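Local coordinates for T9SS C-terminal target domain-containing protein (Bacteroides cellulosilyticus, PDB 5JVK) that probably hydrolyses O-glycosidic bonds in carbohydrates, as a family 39 glycoside hydrolase of a gut bacterium, at residues A[318-321]-A[322-326]; A[113-117]-A[118-122]. All coordinates share one frame; numbering follows the deposited sequence.

Interaction 1: A[318-321]-A[322-326]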
ATOM      1  N   TYR A 318      17.737  -1.731  11.302  1.00 27.50           N
ATOM      2  CA  TYR A 318      18.712  -0.636  11.349  1.00 28.67           C
ATOM      3  C   TYR A 318      18.083   0.691  11.789  1.00 29.38           C
ATOM      4  O   TYR A 318      18.646   1.382  12.632  1.00 29.88           O
ATOM      5  CB  TYR A 318      19.431  -0.481   9.997  1.00 28.88           C
ATOM      6  CG  TYR A 318      20.288   0.767   9.872  1.00 29.21           C
ATOM      7  CD1 TYR A 318      21.515   0.876  10.537  1.00 29.54           C
ATOM      8  CD2 TYR A 318      19.873   1.838   9.083  1.00 29.23           C
ATOM      9  CE1 TYR A 318      22.297   2.022  10.417  1.00 29.54           C
ATOM     10  CE2 TYR A 318      20.642   2.980   8.957  1.00 29.55           C
ATOM     11  CZ  TYR A 318      21.852   3.075   9.621  1.00 29.85           C
ATOM     12  OH  TYR A 318      22.600   4.227   9.479  1.00 30.35           O
ATOM     13  N   LEU A 319      16.929   1.042  11.228  1.00 30.09           N
ATOM     14  CA  LEU A 319      16.248   2.292  11.600  1.00 30.61           C
ATOM     15  C   LEU A 319      15.544   2.205  12.955  1.00 31.54           C
ATOM     16  O   LEU A 319      15.329   3.229  13.606  1.00 32.05           O
ATOM     17  CB  LEU A 319      15.258   2.715  10.514  1.00 30.14           C
ATOM     18  CG  LEU A 319      15.866   2.967   9.135  1.00 30.01           C
ATOM     19  CD1 LEU A 319      14.768   3.347   8.160  1.00 30.12           C
ATOM     20  CD2 LEU A 319      16.950   4.036   9.164  1.00 29.87           C
ATOM     21  N   LYS A 320      15.181   0.991  13.364  1.00 32.77           N
ATOM     22  CA  LYS A 320      14.656   0.736  14.707  1.00 34.40           C
ATOM     23  C   LYS A 320      15.724   1.045  15.757  1.00 35.87           C
ATOM     24  O   LYS A 320      15.447   1.715  16.751  1.00 36.29           O
ATOM     25  CB  LYS A 320      14.205  -0.721  14.826  1.00 34.83           C
ATOM     26  CG  LYS A 320      13.354  -1.041  16.041  1.00 35.42           C
ATOM     27  CD  LYS A 320      13.012  -2.525  16.066  1.00 36.34           C
ATOM     28  CE  LYS A 320      11.816  -2.836  16.956  1.00 37.29           C
ATOM     29  NZ  LYS A 320      12.135  -2.734  18.406  1.00 37.66           N
ATOM     30  N   LYS A 321      16.940   0.549  15.514  1.00 37.49           N
ATOM     31  CA  LYS A 321      18.112   0.825  16.354  1.00 38.84           C
ATOM     32  C   LYS A 321      18.375   2.330  16.500  1.00 38.41           C
ATOM     33  O   LYS A 321      18.586   2.812  17.611  1.00 38.80           O
ATOM     34  CB  LYS A 321      19.344   0.116  15.770  1.00 40.34           C
ATOM     35  CG  LYS A 321      20.652   0.289  16.536  1.00 41.98           C
ATOM     36  CD  LYS A 321      21.824  -0.287  15.746  1.00 43.72           C
ATOM     37  CE  LYS A 321      23.174   0.201  16.257  1.00 44.94           C
ATOM     38  NZ  LYS A 321      23.563  -0.431  17.549  1.00 45.68           N
ATOM     39  N   ILE A 322      18.348   3.059  15.383  1.00 37.86           N
ATOM     40  CA  ILE A 322      18.600   4.507  15.382  1.00 37.64           C
ATOM     41  C   ILE A 322      17.598   5.224  16.287  1.00 37.99           C
ATOM     42  O   ILE A 322      17.995   6.035  17.122  1.00 38.73           O
ATOM     43  CB  ILE A 322      18.541   5.118  13.954  1.00 37.61           C
ATOM     44  CG1 ILE A 322      19.667   4.570  13.059  1.00 37.86           C
ATOM     45  CG2 ILE A 322      18.605   6.646  13.992  1.00 37.68           C
ATOM     46  CD1 ILE A 322      21.080   4.835  13.543  1.00 38.38           C
ATOM     47  N   SER A 323      16.312   4.918  16.118  1.00 37.90           N
ATOM     48  CA  SER A 323      15.247   5.531  16.923  1.00 37.49           C
ATOM     49  C   SER A 323      15.352   5.160  18.407  1.00 37.73           C
ATOM     50  O   SER A 323      15.161   6.013  19.275  1.00 38.02           O
ATOM     51  CB  SER A 323      13.865   5.157  16.376  1.00 37.05           C
ATOM     52  OG  SER A 323      13.655   5.728  15.095  1.00 36.64           O
ATOM     53  N   GLU A 324      15.665   3.897  18.688  1.00 37.89           N
ATOM     54  CA  GLU A 324      15.895   3.433  20.061  1.00 38.04           C
ATOM     55  C   GLU A 324      17.079   4.126  20.742  1.00 38.70           C
ATOM     56  O   GLU A 324      16.985   4.504  21.911  1.00 39.05           O
ATOM     57  CB  GLU A 324      16.119   1.919  20.088  1.00 38.14           C
ATOM     58  CG  GLU A 324      14.847   1.105  19.917  1.00 38.70           C
ATOM     59  CD  GLU A 324      15.103  -0.382  19.738  1.00 38.94           C
ATOM     60  OE1 GLU A 324      16.274  -0.814  19.783  1.00 39.53           O
ATOM     61  OE2 GLU A 324      14.119  -1.127  19.550  1.00 39.06           O
ATOM     62  N   GLU A 325      18.180   4.286  20.009  1.00 38.94           N
ATOM     63  CA  GLU A 325      19.430   4.824  20.569  1.00 39.40           C
ATOM     64  C   GLU A 325      19.545   6.356  20.570  1.00 39.22           C
ATOM     65  O   GLU A 325      20.447   6.897  21.216  1.00 39.20           O
ATOM     66  CB  GLU A 325      20.634   4.215  19.840  1.00 39.86           C
ATOM     67  CG  GLU A 325      20.816   2.730  20.123  1.00 40.52           C
ATOM     68  CD  GLU A 325      22.015   2.116  19.421  1.00 41.24           C
ATOM     69  OE1 GLU A 325      22.610   2.766  18.530  1.00 41.10           O
ATOM     70  OE2 GLU A 325      22.357   0.963  19.759  1.00 42.18           O
ATOM     71  N   ASN A 326      18.653   7.048  19.856  1.00 38.55           N
ATOM     72  CA  ASN A 326      18.688   8.510  19.756  1.00 37.76           C
ATOM     73  C   ASN A 326      17.314   9.092  20.071  1.00 37.13           C
ATOM     74  O   ASN A 326      16.633   9.636  19.199  1.00 36.88           O
ATOM     75  CB  ASN A 326      19.164   8.948  18.366  1.00 38.14           C
ATOM     76  CG  ASN A 326      20.566   8.459  18.047  1.00 38.66           C
ATOM     77  OD1 ASN A 326      21.533   9.214  18.145  1.00 39.73           O
ATOM     78  ND2 ASN A 326      20.685   7.187  17.672  1.00 38.47           N
TER
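Lys321 and Glu325 lie one turn apart near the C-terminal end of helix 312-325, which packs outside the (beta/alpha)8 barrel, and they join in an i to i+4 salt bridge. Lys321 NZ sits 2.9 Å from Glu325 OE2, meeting that oxygen on its syn side but 27° out of the carboxylate plane. Lys321 runs extended until its last torsion bends (chi4 74°), which swings the ammonium group round to the glutamate while CG lies against Glu325 CD.

The same spacing recurs one residue earlier. Lys320 NZ reaches Glu324 OE2 at 2.8 Å and approaches nearly along the C-O axis, while Lys320 CG lies 3.6 Å from Glu324 OE2. Swapping Lys320 for an alanine would probably leave the Glu324 carboxylate without its ammonium mate and freer to swing. The two bridges lie on different parts of the helix surface, Glu324 also touching Glu333, and both span the i to i+4 backbone bonds that run from Ile322 N to Tyr318 O through Glu325 N to Lys321 O.

The side turned to the rest of the domain is mostly apolar. Ile322 lays CG1 over one face of the Tyr318 ring, 4.3 Å from CZ, and also touches Leu274 of helix 270-275. Leu319 turns to the barrel wall, against Tyr285, Ile287 and Val336. The two polar ends here are satisfied by backbone carbonyls, Tyr318 OH by Gly266 O and Ser323 OG by Leu334 O, just before strand 335-341.

Where the helix stops, Asn326 is the first residue to leave helical angles, and its side chain folds back: ND2 donates to Ile322 O at 3.0 Å, in the carbonyl plane on a lone pair.

Interaction 2: A[113-117]-A[118-122]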
ATOM      1  N   PRO A 113      -9.400  10.398  -7.641  1.00 38.73           N
ATOM      2  CA  PRO A 113      -9.971   9.611  -8.741  1.00 39.94           C
ATOM      3  C   PRO A 113     -10.292  10.467  -9.966  1.00 41.78           C
ATOM      4  O   PRO A 113     -10.706  11.620  -9.820  1.00 42.48           O
ATOM      5  CB  PRO A 113     -11.256   9.031  -8.138  1.00 39.46           C
ATOM      6  CG  PRO A 113     -11.041   9.057  -6.668  1.00 39.21           C
ATOM      7  CD  PRO A 113     -10.194  10.263  -6.405  1.00 39.00           C
ATOM      8  N   LYS A 114     -10.111   9.894 -11.153  1.00 43.84           N
ATOM      9  CA  LYS A 114     -10.328  10.613 -12.417  1.00 45.48           C
ATOM     10  C   LYS A 114     -11.819  10.844 -12.680  1.00 45.47           C
ATOM     11  O   LYS A 114     -12.203  11.887 -13.216  1.00 45.96           O
ATOM     12  CB  LYS A 114      -9.710   9.853 -13.599  1.00 46.74           C
ATOM     13  CG  LYS A 114      -8.214   9.566 -13.487  1.00 47.67           C
ATOM     14  CD  LYS A 114      -7.374  10.831 -13.514  1.00 48.28           C
ATOM     15  CE  LYS A 114      -5.890  10.503 -13.585  1.00 49.21           C
ATOM     16  NZ  LYS A 114      -5.074  11.721 -13.851  1.00 50.06           N
ATOM     17  N   ASP A 115     -12.648   9.868 -12.301  1.00 44.44           N
ATOM     18  CA  ASP A 115     -14.112   9.987 -12.404  1.00 43.83           C
ATOM     19  C   ASP A 115     -14.780  10.733 -11.229  1.00 43.94           C
ATOM     20  O   ASP A 115     -16.008  10.847 -11.195  1.00 43.97           O
ATOM     21  CB  ASP A 115     -14.765   8.601 -12.619  1.00 42.93           C
ATOM     22  CG  ASP A 115     -14.516   7.617 -11.470  1.00 42.02           C
ATOM     23  OD1 ASP A 115     -13.908   7.982 -10.439  1.00 40.87           O
ATOM     24  OD2 ASP A 115     -14.934   6.448 -11.617  1.00 41.28           O
ATOM     25  N   ASN A 116     -13.978  11.225 -10.278  1.00 43.88           N
ATOM     26  CA  ASN A 116     -14.455  12.025  -9.139  1.00 44.23           C
ATOM     27  C   ASN A 116     -15.462  11.272  -8.250  1.00 42.93           C
ATOM     28  O   ASN A 116     -16.333  11.883  -7.628  1.00 44.21           O
ATOM     29  CB  ASN A 116     -15.038  13.361  -9.643  1.00 45.63           C
ATOM     30  CG  ASN A 116     -15.068  14.447  -8.570  1.00 47.11           C
ATOM     31  OD1 ASN A 116     -14.262  14.452  -7.636  1.00 47.99           O
ATOM     32  ND2 ASN A 116     -16.003  15.382  -8.709  1.00 47.67           N
ATOM     33  N   ASP A 117     -15.315   9.949  -8.186  1.00 41.28           N
ATOM     34  CA  ASP A 117     -16.196   9.070  -7.422  1.00 39.24           C
ATOM     35  C   ASP A 117     -15.385   8.519  -6.246  1.00 38.47           C
ATOM     36  O   ASP A 117     -14.736   7.470  -6.353  1.00 37.63           O
ATOM     37  CB  ASP A 117     -16.724   7.954  -8.336  1.00 38.52           C
ATOM     38  CG  ASP A 117     -17.779   7.079  -7.672  1.00 38.28           C
ATOM     39  OD1 ASP A 117     -18.448   6.327  -8.408  1.00 38.81           O
ATOM     40  OD2 ASP A 117     -17.950   7.121  -6.435  1.00 37.85           O
ATOM     41  N   TYR A 118     -15.425   9.246  -5.132  1.00 37.62           N
ATOM     42  CA  TYR A 118     -14.628   8.908  -3.945  1.00 37.23           C
ATOM     43  C   TYR A 118     -15.145   7.675  -3.202  1.00 37.38           C
ATOM     44  O   TYR A 118     -14.348   6.894  -2.683  1.00 38.02           O
ATOM     45  CB  TYR A 118     -14.519  10.109  -2.989  1.00 36.76           C
ATOM     46  CG  TYR A 118     -13.463  11.112  -3.410  1.00 36.45           C
ATOM     47  CD1 TYR A 118     -12.249  11.210  -2.723  1.00 36.25           C
ATOM     48  CD2 TYR A 118     -13.662  11.946  -4.511  1.00 35.90           C
ATOM     49  CE1 TYR A 118     -11.274  12.121  -3.112  1.00 35.77           C
ATOM     50  CE2 TYR A 118     -12.692  12.859  -4.906  1.00 35.55           C
ATOM     51  CZ  TYR A 118     -11.501  12.944  -4.204  1.00 35.37           C
ATOM     52  OH  TYR A 118     -10.539  13.845  -4.595  1.00 34.72           O
ATOM     53  N   SER A 119     -16.465   7.498  -3.155  1.00 37.09           N
ATOM     54  CA  SER A 119     -17.062   6.335  -2.488  1.00 36.71           C
ATOM     55  C   SER A 119     -16.684   5.011  -3.163  1.00 34.85           C
ATOM     56  O   SER A 119     -16.436   4.020  -2.479  1.00 34.82           O
ATOM     57  CB  SER A 119     -18.585   6.477  -2.411  1.00 37.63           C
ATOM     58  OG  SER A 119     -19.139   6.658  -3.702  1.00 39.77           O
ATOM     59  N   LYS A 120     -16.630   5.006  -4.496  1.00 33.16           N
ATOM     60  CA  LYS A 120     -16.234   3.819  -5.263  1.00 32.14           C
ATOM     61  C   LYS A 120     -14.769   3.457  -5.039  1.00 31.20           C
ATOM     62  O   LYS A 120     -14.452   2.301  -4.764  1.00 30.89           O
ATOM     63  CB  LYS A 120     -16.491   4.029  -6.761  1.00 32.05           C
ATOM     64  CG  LYS A 120     -16.214   2.800  -7.622  1.00 32.01           C
ATOM     65  CD  LYS A 120     -16.920   2.859  -8.971  1.00 32.03           C
ATOM     66  CE  LYS A 120     -16.379   3.955  -9.878  1.00 31.97           C
ATOM     67  NZ  LYS A 120     -14.975   3.710 -10.301  1.00 32.10           N
ATOM     68  N   THR A 121     -13.888   4.449  -5.163  1.00 30.54           N
ATOM     69  CA  THR A 121     -12.449   4.259  -4.946  1.00 30.13           C
ATOM     70  C   THR A 121     -12.153   3.781  -3.517  1.00 30.10           C
ATOM     71  O   THR A 121     -11.348   2.870  -3.335  1.00 29.74           O
ATOM     72  CB  THR A 121     -11.646   5.543  -5.290  1.00 29.76           C
ATOM     73  OG1 THR A 121     -11.676   5.756  -6.708  1.00 29.30           O
ATOM     74  CG2 THR A 121     -10.184   5.447  -4.847  1.00 29.59           C
ATOM     75  N   PHE A 122     -12.814   4.376  -2.524  1.00 30.49           N
ATOM     76  CA  PHE A 122     -12.595   3.990  -1.118  1.00 31.06           C
ATOM     77  C   PHE A 122     -13.237   2.666  -0.719  1.00 32.04           C
ATOM     78  O   PHE A 122     -12.783   2.031   0.233  1.00 32.45           O
ATOM     79  CB  PHE A 122     -12.989   5.114  -0.152  1.00 30.72           C
ATOM     80  CG  PHE A 122     -11.863   6.060   0.130  1.00 30.46           C
ATOM     81  CD1 PHE A 122     -11.492   7.019  -0.805  1.00 30.24           C
ATOM     82  CD2 PHE A 122     -11.129   5.952   1.305  1.00 30.28           C
ATOM     83  CE1 PHE A 122     -10.430   7.873  -0.557  1.00 30.76           C
ATOM     84  CE2 PHE A 122     -10.069   6.803   1.560  1.00 30.38           C
ATOM     85  CZ  PHE A 122      -9.717   7.767   0.629  1.00 30.62           C
TER
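Pro113 presses its CD onto one face of the Tyr118 ring in a CH-pi contact, 3.9 Å from the centroid and 18° off the ring normal, displaced toward the rim. The same pyrrolidine ring reaches on to Thr121, its CG 3.4 Å from OG1, so that proline, tyrosine and threonine form the close-packed part of the turn. Asn116 approaches the tyrosine differently: OD1 lies at the edge, in the ring plane, 3.5 Å from CE2, with the amide steeply inclined to the ring. Phe158 of helix 153-164 meets Tyr118 edge-to-face, and His154 and Gln157 pack on it as well, so the first residue of the helix is buried between its own leading loop and the neighbouring helix.

This is the loop that follows barrel strand 106-109 and leads into helix 118-127, with Asp117 as the N-cap. CG of Asp117 stands anti to its own nitrogen (chi1 -173°), which brings OD2 over the first turn to accept from Lys120 N at 3.2 Å, met from 57° above the carboxylate plane. Ser119 OG is also 3.0 Å from Asp117 OD2. A weak bond from Thr121 N to Asp117 O closes the backbone turn behind the cap.

On the looser, more solvent-exposed side the chemistry is ionic. Lys120 curls at its last two torsions and carries NZ back to Asp115 OD2, 3.0 Å away on the syn lone pair. On its way the lysine passes Asp117, CB resting against the carboxylate carbon; the carboxylate of Asp117 probably adds to the favourable field around the ammonium. Phe399 makes a cation-pi contact with Lys120 and also touches Asp115 and Thr121.

Both contacts are local and partly buried; interaction 2 joins a loop to the start of helix 118-127, whereas interaction 1 lies in the last turns of helix 312-325. They hold no element in common, lie on opposite sides of the chain's centre and have centres about 39 Å apart. Each pairs aromatic packing on one side with salt bridging on another. In 318-326 the two salt bridges run along the helix between successive turns, and an asparagine folds back at the end; in 113-122 the single salt bridge ties the loop to the first turn, beside an aspartate cap. The aromatic contacts differ too: aliphatic isoleucine within a helix against proline from the preceding loop.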